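Local structure of 3-methyladenine dna-glycosylase (Archaeoglobus fulgidus, 2JHN) at residues E210-F215 / W221-V226; L225-S228 / N234-P237; S117-I122 / E190-E195. The protein belongs to the HhH-GPD superfamily of base excision DNA repair proteins and joins this helical fold to a TATA-box-binding-protein-like domain. The protein carries 1 engineered substitution. All blocks are in the same frame, centred on the assembly; numbering follows the deposited sequence.

Interaction 1 (E210-F215 / W221-V226); sequences EYLTSF and WTAELV. With NA (sodium ion), chain E.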
loop_
_atom_site.group_PDB
_atom_site.type_symbol
_atom_site.label_atom_id
_atom_site.label_comp_id
_atom_site.label_asym_id
_atom_site.label_seq_id
_atom_site.Cartn_x
_atom_site.Cartn_y
_atom_site.Cartn_z
ATOM N N GLU A 210 -19.961 -1.266 -1.015
ATOM C CA GLU A 210 -20.990 -2.238 -1.393
ATOM C C GLU A 210 -20.560 -3.087 -2.586
ATOM O O GLU A 210 -20.918 -4.254 -2.674
ATOM C CB GLU A 210 -22.331 -1.544 -1.664
ATOM C CG GLU A 210 -23.007 -1.012 -0.413
ATOM C CD GLU A 210 -23.418 -2.115 0.564
ATOM O OE1 GLU A 210 -23.939 -3.158 0.105
ATOM O OE2 GLU A 210 -23.240 -1.930 1.789
ATOM N N TYR A 211 -19.770 -2.517 -3.491
ATOM C CA TYR A 211 -19.225 -3.298 -4.592
ATOM C C TYR A 211 -18.248 -4.361 -4.077
ATOM O O TYR A 211 -18.382 -5.559 -4.397
ATOM C CB TYR A 211 -18.579 -2.399 -5.630
ATOM C CG TYR A 211 -17.845 -3.143 -6.728
ATOM C CD1 TYR A 211 -18.543 -3.750 -7.773
ATOM C CD2 TYR A 211 -16.446 -3.232 -6.715
ATOM C CE1 TYR A 211 -17.856 -4.448 -8.798
ATOM C CE2 TYR A 211 -15.747 -3.906 -7.708
ATOM C CZ TYR A 211 -16.467 -4.517 -8.754
ATOM O OH TYR A 211 -15.780 -5.158 -9.753
ATOM N N LEU A 212 -17.292 -3.938 -3.250
ATOM C CA LEU A 212 -16.286 -4.887 -2.747
ATOM C C LEU A 212 -16.947 -6.020 -1.961
ATOM O O LEU A 212 -16.683 -7.181 -2.216
ATOM C CB LEU A 212 -15.211 -4.168 -1.912
ATOM C CG LEU A 212 -14.357 -3.237 -2.785
ATOM C CD1 LEU A 212 -13.638 -2.229 -1.894
ATOM C CD2 LEU A 212 -13.369 -4.087 -3.589
ATOM N N THR A 213 -17.861 -5.672 -1.057
ATOM C CA THR A 213 -18.461 -6.654 -0.169
ATOM C C THR A 213 -19.501 -7.514 -0.891
ATOM O O THR A 213 -19.912 -8.543 -0.356
ATOM C CB THR A 213 -19.092 -6.030 1.106
ATOM O OG1 THR A 213 -20.040 -5.019 0.738
ATOM C CG2 THR A 213 -18.008 -5.432 2.011
ATOM N N SER A 214 -19.890 -7.108 -2.092
ATOM C CA SER A 214 -20.791 -7.905 -2.945
ATOM C C SER A 214 -20.147 -9.217 -3.446
ATOM O O SER A 214 -20.852 -10.132 -3.904
ATOM C CB SER A 214 -21.347 -7.060 -4.112
ATOM O OG SER A 214 -20.471 -7.057 -5.226
ATOM N N PHE A 215 -18.821 -9.313 -3.375
ATOM C CA PHE A 215 -18.135 -10.564 -3.683
ATOM C C PHE A 215 -18.133 -11.485 -2.462
ATOM O O PHE A 215 -17.840 -11.051 -1.353
ATOM C CB PHE A 215 -16.699 -10.280 -4.158
ATOM C CG PHE A 215 -16.636 -9.556 -5.478
ATOM C CD1 PHE A 215 -16.518 -10.266 -6.677
ATOM C CD2 PHE A 215 -16.706 -8.168 -5.529
ATOM C CE1 PHE A 215 -16.470 -9.592 -7.899
ATOM C CE2 PHE A 215 -16.643 -7.484 -6.766
ATOM C CZ PHE A 215 -16.533 -8.199 -7.935
ATOM N N TRP A 221 -13.572 -6.080 6.821
ATOM C CA TRP A 221 -12.153 -5.795 7.008
ATOM C C TRP A 221 -11.426 -5.655 5.672
ATOM O O TRP A 221 -10.777 -4.647 5.442
ATOM C CB TRP A 221 -11.463 -6.849 7.889
ATOM C CG TRP A 221 -9.980 -6.696 7.910
ATOM C CD1 TRP A 221 -9.258 -5.610 8.365
ATOM C CD2 TRP A 221 -9.023 -7.639 7.430
ATOM N NE1 TRP A 221 -7.910 -5.843 8.202
ATOM C CE2 TRP A 221 -7.738 -7.077 7.631
ATOM C CE3 TRP A 221 -9.123 -8.927 6.866
ATOM C CZ2 TRP A 221 -6.556 -7.751 7.270
ATOM C CZ3 TRP A 221 -7.949 -9.602 6.525
ATOM C CH2 TRP A 221 -6.682 -9.007 6.722
ATOM N N THR A 222 -11.566 -6.644 4.791
ATOM C CA THR A 222 -10.934 -6.578 3.466
ATOM C C THR A 222 -11.409 -5.349 2.681
ATOM O O THR A 222 -10.601 -4.680 2.022
ATOM C CB THR A 222 -11.232 -7.849 2.683
ATOM O OG1 THR A 222 -10.641 -8.952 3.395
ATOM C CG2 THR A 222 -10.672 -7.747 1.230
ATOM N N ALA A 223 -12.699 -5.040 2.757
ATOM C CA ALA A 223 -13.242 -3.925 1.962
ATOM C C ALA A 223 -12.672 -2.586 2.500
ATOM O O ALA A 223 -12.209 -1.716 1.717
ATOM C CB ALA A 223 -14.803 -3.948 1.955
ATOM N N GLU A 224 -12.682 -2.431 3.822
ATOM C CA GLU A 224 -12.144 -1.198 4.443
ATOM C C GLU A 224 -10.638 -1.056 4.256
ATOM O O GLU A 224 -10.150 0.071 4.036
ATOM C CB GLU A 224 -12.541 -1.066 5.916
ATOM C CG GLU A 224 -14.069 -0.945 6.091
ATOM C CD GLU A 224 -14.501 -0.750 7.523
ATOM O OE1 GLU A 224 -13.688 -1.035 8.449
ATOM O OE2 GLU A 224 -15.664 -0.279 7.702
ATOM N N LEU A 225 -9.912 -2.161 4.335
ATOM C CA LEU A 225 -8.460 -2.138 4.041
ATOM C C LEU A 225 -8.220 -1.687 2.579
ATOM O O LEU A 225 -7.420 -0.785 2.319
ATOM C CB LEU A 225 -7.837 -3.514 4.305
ATOM C CG LEU A 225 -6.325 -3.650 4.336
ATOM C CD1 LEU A 225 -5.800 -2.814 5.527
ATOM C CD2 LEU A 225 -6.003 -5.156 4.521
ATOM N N VAL A 226 -8.956 -2.267 1.636
ATOM C CA VAL A 226 -8.837 -1.847 0.208
ATOM C C VAL A 226 -9.129 -0.365 0.061
ATOM O O VAL A 226 -8.354 0.365 -0.564
ATOM C CB VAL A 226 -9.746 -2.678 -0.709
ATOM C CG1 VAL A 226 -9.892 -2.013 -2.118
ATOM C CG2 VAL A 226 -9.194 -4.120 -0.826
HETATM NA NA NA E . -18.936 -10.353 0.719
HETATM O O HOH W 1 -18.405 -12.429 1.908
HETATM O O HOH W 2 -20.160 -9.706 2.831
#
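The methyl group of A223 fits against helix 205-213, where it meets the side chains of two successive residues, L212 and T213. A223 CB lies 3.5 Å from T213 CG2 and 3.9 Å from L212 CB; consistent with the small side chain of A223, the CA atoms of L212 and A223 are only 5.7 Å apart. One turn further along helix 220-229, L212 CD1 touches V226 CG1 at 3.8 Å. CG1 reaches that leucine because it stands anti to the V226 backbone N (chi1 166°). T213 divides its two branches: CG2 goes to A223, while OG1 turns back to a hydrogen bond with Y209 O of its own helix.

Beyond T213 the side-chain packing gives way to a hydrated metal site. The sodium ion is held by T213 O at 2.3 Å, by F215 O at 2.5 Å, by two waters and by the carbonyl oxygen of I218. Carbonyl groups of a hairpin gripping a cation are characteristic of the helix-hairpin-helix motif, which helices 205-213 and 220-229 form here. Helix 118-127 packs on the buried side, with I122 against both L212 and V226, and the F215 ring lies against L187, E190 and I191 of helix 182-192.

Interaction 2 (L225-S228 / N234-P237); sequences LVLS and NVFP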
loop_
_atom_site.group_PDB
_atom_site.type_symbol
_atom_site.label_atom_id
_atom_site.label_comp_id
_atom_site.label_asym_id
_atom_site.label_seq_id
_atom_site.Cartn_x
_atom_site.Cartn_y
_atom_site.Cartn_z
ATOM N N LEU A 225 -9.912 -2.161 4.335
ATOM C CA LEU A 225 -8.460 -2.138 4.041
ATOM C C LEU A 225 -8.220 -1.687 2.579
ATOM O O LEU A 225 -7.420 -0.785 2.319
ATOM C CB LEU A 225 -7.837 -3.514 4.305
ATOM C CG LEU A 225 -6.325 -3.650 4.336
ATOM C CD1 LEU A 225 -5.800 -2.814 5.527
ATOM C CD2 LEU A 225 -6.003 -5.156 4.521
ATOM N N VAL A 226 -8.956 -2.267 1.636
ATOM C CA VAL A 226 -8.837 -1.847 0.208
ATOM C C VAL A 226 -9.129 -0.365 0.061
ATOM O O VAL A 226 -8.354 0.365 -0.564
ATOM C CB VAL A 226 -9.746 -2.678 -0.709
ATOM C CG1 VAL A 226 -9.892 -2.013 -2.118
ATOM C CG2 VAL A 226 -9.194 -4.120 -0.826
ATOM N N LEU A 227 -10.248 0.082 0.639
ATOM C CA LEU A 227 -10.665 1.461 0.540
ATOM C C LEU A 227 -9.546 2.430 0.977
ATOM O O LEU A 227 -9.280 3.415 0.306
ATOM C CB LEU A 227 -11.935 1.703 1.371
ATOM C CG LEU A 227 -13.214 1.338 0.563
ATOM C CD1 LEU A 227 -14.381 1.089 1.486
ATOM C CD2 LEU A 227 -13.540 2.495 -0.374
ATOM N N SER A 228 -8.899 2.112 2.075
ATOM C CA SER A 228 -7.863 3.003 2.632
ATOM C C SER A 228 -6.507 2.828 1.935
ATOM O O SER A 228 -5.901 3.819 1.484
ATOM C CB SER A 228 -7.731 2.777 4.138
ATOM O OG SER A 228 -7.565 1.412 4.464
ATOM N N ASN A 234 -10.685 7.881 3.023
ATOM C CA ASN A 234 -10.577 8.021 4.461
ATOM C C ASN A 234 -11.562 7.097 5.192
ATOM O O ASN A 234 -12.526 7.549 5.838
ATOM C CB ASN A 234 -10.768 9.480 4.861
ATOM C CG ASN A 234 -10.341 9.748 6.296
ATOM O OD1 ASN A 234 -9.401 9.125 6.791
ATOM N ND2 ASN A 234 -11.036 10.659 6.967
ATOM N N VAL A 235 -11.320 5.795 5.062
ATOM C CA VAL A 235 -12.133 4.774 5.685
ATOM C C VAL A 235 -11.190 4.051 6.640
ATOM O O VAL A 235 -10.084 3.652 6.257
ATOM C CB VAL A 235 -12.738 3.838 4.613
ATOM C CG1 VAL A 235 -13.426 2.646 5.232
ATOM C CG2 VAL A 235 -13.719 4.635 3.726
ATOM N N PHE A 236 -11.578 3.923 7.893
ATOM C CA PHE A 236 -10.596 3.466 8.869
ATOM C C PHE A 236 -10.899 2.020 9.228
ATOM O O PHE A 236 -11.958 1.747 9.814
ATOM C CB PHE A 236 -10.593 4.380 10.103
ATOM C CG PHE A 236 -9.434 4.123 11.044
ATOM C CD1 PHE A 236 -8.156 4.642 10.758
ATOM C CD2 PHE A 236 -9.622 3.376 12.204
ATOM C CE1 PHE A 236 -7.067 4.408 11.638
ATOM C CE2 PHE A 236 -8.566 3.119 13.091
ATOM C CZ PHE A 236 -7.275 3.650 12.801
ATOM N N PRO A 237 -9.983 1.087 8.871
ATOM C CA PRO A 237 -10.221 -0.365 9.039
ATOM C C PRO A 237 -10.003 -0.887 10.466
ATOM O O PRO A 237 -8.976 -1.523 10.777
ATOM C CB PRO A 237 -9.233 -0.996 8.052
ATOM C CG PRO A 237 -8.062 -0.029 8.054
ATOM C CD PRO A 237 -8.648 1.359 8.286
#
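L225, L227 and S228 pack against V235 and P237 in a helix-to-loop contact made entirely by van der Waals touch, with no hydrogen bond across it. It forms at the exit from the helix-hairpin-helix motif, where the chain leaves helix 220-229, turns, and runs back alongside it in an extended segment; this proline-bearing loop is consistent with the Gly/Pro-rich region that gives HhH-GPD proteins part of their name. The CB atoms of V235 and P237 are directed at the helix, those of N234 and F236 away from it.

At one end L227 and V235 meet at their beta carbons, with L227 CB 4.0 Å from V235 CB, and their side chains cross at a slant. V235 CG1, anti to its backbone nitrogen (chi1 172°), extends to L227 CD1 at 4.2 Å, and CG2 rests near L227 CB. Here the backbones of L227 and K233 are also hydrogen-bonded, tying the turn to the helix. Further along, S228 CB sits 3.3 Å from V235 O. The S228 hydroxyl, with chi1 at 51°, folds back to its own helix, where E224 O is its stronger acceptor and L225 O also lies near.

Helix 274-287 packs alongside: A274 meets N234, L281 meets F236, and L278 touches both S228 and P237. The proline ring closes the other end of the contact, its CB 4.0 Å from L225 N and its CG 3.9 Å from S228 OG.

Interaction 3 (S117-I122 / E190-E195); sequences SVFEGI and EIAKEE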
loop_
_atom_site.group_PDB
_atom_site.type_symbol
_atom_site.label_atom_id
_atom_site.label_comp_id
_atom_site.label_asym_id
_atom_site.label_seq_id
_atom_site.Cartn_x
_atom_site.Cartn_y
_atom_site.Cartn_z
ATOM N N SER A 117 -2.215 -0.211 -8.744
ATOM C CA SER A 117 -3.502 -0.344 -9.446
ATOM C C SER A 117 -4.530 -0.884 -8.460
ATOM O O SER A 117 -4.169 -1.541 -7.473
ATOM C CB SER A 117 -3.423 -1.296 -10.667
ATOM O OG SER A 117 -3.266 -2.677 -10.295
ATOM N N VAL A 118 -5.812 -0.646 -8.760
ATOM C CA VAL A 118 -6.905 -1.188 -7.944
ATOM C C VAL A 118 -6.858 -2.719 -7.913
ATOM O O VAL A 118 -7.039 -3.348 -6.855
ATOM C CB VAL A 118 -8.280 -0.712 -8.498
ATOM C CG1 VAL A 118 -9.460 -1.442 -7.793
ATOM C CG2 VAL A 118 -8.392 0.799 -8.345
ATOM N N PHE A 119 -6.675 -3.323 -9.089
ATOM C CA PHE A 119 -6.531 -4.767 -9.170
ATOM C C PHE A 119 -5.451 -5.317 -8.231
ATOM O O PHE A 119 -5.709 -6.247 -7.474
ATOM C CB PHE A 119 -6.237 -5.264 -10.603
ATOM C CG PHE A 119 -6.139 -6.749 -10.682
ATOM C CD1 PHE A 119 -7.237 -7.540 -10.330
ATOM C CD2 PHE A 119 -4.965 -7.366 -11.084
ATOM C CE1 PHE A 119 -7.177 -8.916 -10.391
ATOM C CE2 PHE A 119 -4.884 -8.799 -11.156
ATOM C CZ PHE A 119 -5.982 -9.559 -10.813
ATOM N N GLU A 120 -4.263 -4.715 -8.256
ATOM C CA GLU A 120 -3.187 -5.153 -7.366
ATOM C C GLU A 120 -3.599 -5.024 -5.890
ATOM O O GLU A 120 -3.351 -5.933 -5.090
ATOM C CB GLU A 120 -1.899 -4.391 -7.675
ATOM C CG GLU A 120 -0.748 -4.669 -6.688
ATOM C CD GLU A 120 0.452 -3.747 -6.880
ATOM O OE1 GLU A 120 0.430 -2.869 -7.770
ATOM O OE2 GLU A 120 1.434 -3.925 -6.094
ATOM N N GLY A 121 -4.203 -3.890 -5.534
ATOM C CA GLY A 121 -4.659 -3.651 -4.148
ATOM C C GLY A 121 -5.673 -4.681 -3.673
ATOM O O GLY A 121 -5.549 -5.208 -2.565
ATOM N N ILE A 122 -6.673 -4.990 -4.511
ATOM C CA ILE A 122 -7.650 -6.023 -4.135
ATOM C C ILE A 122 -7.009 -7.413 -3.988
ATOM O O ILE A 122 -7.228 -8.095 -2.979
ATOM C CB ILE A 122 -8.895 -6.086 -5.096
ATOM C CG1 ILE A 122 -9.636 -4.740 -5.108
ATOM C CG2 ILE A 122 -9.848 -7.240 -4.651
ATOM C CD1 ILE A 122 -10.664 -4.611 -6.254
ATOM N N GLU A 190 -11.924 -14.404 -9.983
ATOM C CA GLU A 190 -13.222 -13.725 -10.063
ATOM C C GLU A 190 -13.088 -12.197 -10.271
ATOM O O GLU A 190 -13.687 -11.606 -11.179
ATOM C CB GLU A 190 -14.038 -14.041 -8.801
ATOM C CG GLU A 190 -15.529 -13.777 -8.926
ATOM C CD GLU A 190 -16.330 -14.075 -7.635
ATOM O OE1 GLU A 190 -15.905 -14.910 -6.795
ATOM O OE2 GLU A 190 -17.424 -13.480 -7.491
ATOM N N ILE A 191 -12.253 -11.578 -9.444
ATOM C CA ILE A 191 -11.979 -10.155 -9.541
ATOM C C ILE A 191 -11.318 -9.805 -10.884
ATOM O O ILE A 191 -11.638 -8.778 -11.500
ATOM C CB ILE A 191 -11.121 -9.682 -8.326
ATOM C CG1 ILE A 191 -11.887 -9.877 -6.983
ATOM C CG2 ILE A 191 -10.602 -8.264 -8.545
ATOM C CD1 ILE A 191 -13.044 -8.928 -6.778
ATOM N N ALA A 192 -10.426 -10.677 -11.361
ATOM C CA ALA A 192 -9.730 -10.449 -12.649
ATOM C C ALA A 192 -10.669 -10.310 -13.873
ATOM O O ALA A 192 -10.351 -9.629 -14.863
ATOM C CB ALA A 192 -8.667 -11.559 -12.890
ATOM N N LYS A 193 -11.819 -10.962 -13.799
ATOM C CA LYS A 193 -12.864 -10.842 -14.842
ATOM C C LYS A 193 -13.566 -9.475 -14.928
ATOM O O LYS A 193 -14.250 -9.179 -15.911
ATOM C CB LYS A 193 -13.912 -11.948 -14.638
ATOM C CG LYS A 193 -13.375 -13.337 -14.907
ATOM C CD LYS A 193 -14.406 -14.412 -14.582
ATOM C CE LYS A 193 -13.815 -15.795 -14.749
ATOM N NZ LYS A 193 -14.831 -16.840 -14.439
ATOM N N GLU A 194 -13.415 -8.640 -13.897
ATOM C CA GLU A 194 -14.117 -7.355 -13.838
ATOM C C GLU A 194 -13.511 -6.334 -14.787
ATOM O O GLU A 194 -12.296 -6.163 -14.841
ATOM C CB GLU A 194 -14.134 -6.809 -12.402
ATOM C CG GLU A 194 -14.886 -7.689 -11.412
ATOM C CD GLU A 194 -16.397 -7.595 -11.603
ATOM O OE1 GLU A 194 -16.986 -6.531 -11.338
ATOM O OE2 GLU A 194 -16.995 -8.573 -12.061
ATOM N N GLU A 195 -14.364 -5.659 -15.548
ATOM C CA GLU A 195 -13.923 -4.600 -16.447
ATOM C C GLU A 195 -13.909 -3.267 -15.717
ATOM O O GLU A 195 -14.624 -3.098 -14.723
ATOM C CB GLU A 195 -14.867 -4.502 -17.652
ATOM C CG GLU A 195 -14.687 -5.631 -18.637
ATOM C CD GLU A 195 -13.647 -5.310 -19.680
ATOM O OE1 GLU A 195 -12.950 -4.272 -19.553
ATOM O OE2 GLU A 195 -13.527 -6.095 -20.641
#
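F119 presents the edge of its ring to I191, whose CG2 methyl lies near the ring plane, 3.9 Å from F119 CD1. The CA-CB bond of F119 does not itself aim at helix 182-192. It is the ring, carried anti to the backbone N (chi1 -178°), that brings the outer carbons there. The same rim reaches the backbone and methyl of the neighbouring residue: F119 CE1 approaches A192 CA at 3.7 Å, and F119 CZ lies 3.9 Å from A192 CB.

I122, one turn later in helix 118-127, completes the contact. Its CG2 branch, the one anti to the backbone N, faces I191, coming to 4.1 Å from I191 CG1. I191 CG2 is equally near this methyl, and so touches both F119 and I122, which approach it from directions about 110° apart. All four residues are buried, and the interface is wholly apolar: this is plain helix-helix packing within the HhH-GPD helical fold, joining helix 118-127 to helix 182-192.

The helix that carries F119 and I122 starts just before them. S117 is its N-cap, with OG accepting a hydrogen bond from E120 N at 3.1 Å and an N-H···O angle of 163°. V118 N is hydrogen-bonded to E198 OE1, in the chain beyond helix 182-192.

Helix 164-177 packs against both partners: Q164 and I167 touch F119, L168 touches A192, and Q164 NE2 hydrogen-bonds to the carbonyl oxygens of A192 and E194. A salt bridge from E120 to R37 ties helix 118-127 to strand 34-41 of the five-stranded antiparallel sheet.

Along the chain interaction 3 is completed first, at 190-195, and interactions 1 and 2 follow within the next fifty residues. Interactions 1 and 2 have helix 220-229 in common, with L225 and V226 in both, and their centres are about 9 Å apart. The hairpin contact and the return loop thus pack on different faces of one helix. The centre of interaction 3 is about 12 Å from that of interaction 1 and about 17 Å from that of interaction 2. Helix 118-127 joins the helix-hairpin-helix unit to helix 182-192, since I122 touches L212 and V226 as well as I191, so that the three contacts adjoin one another.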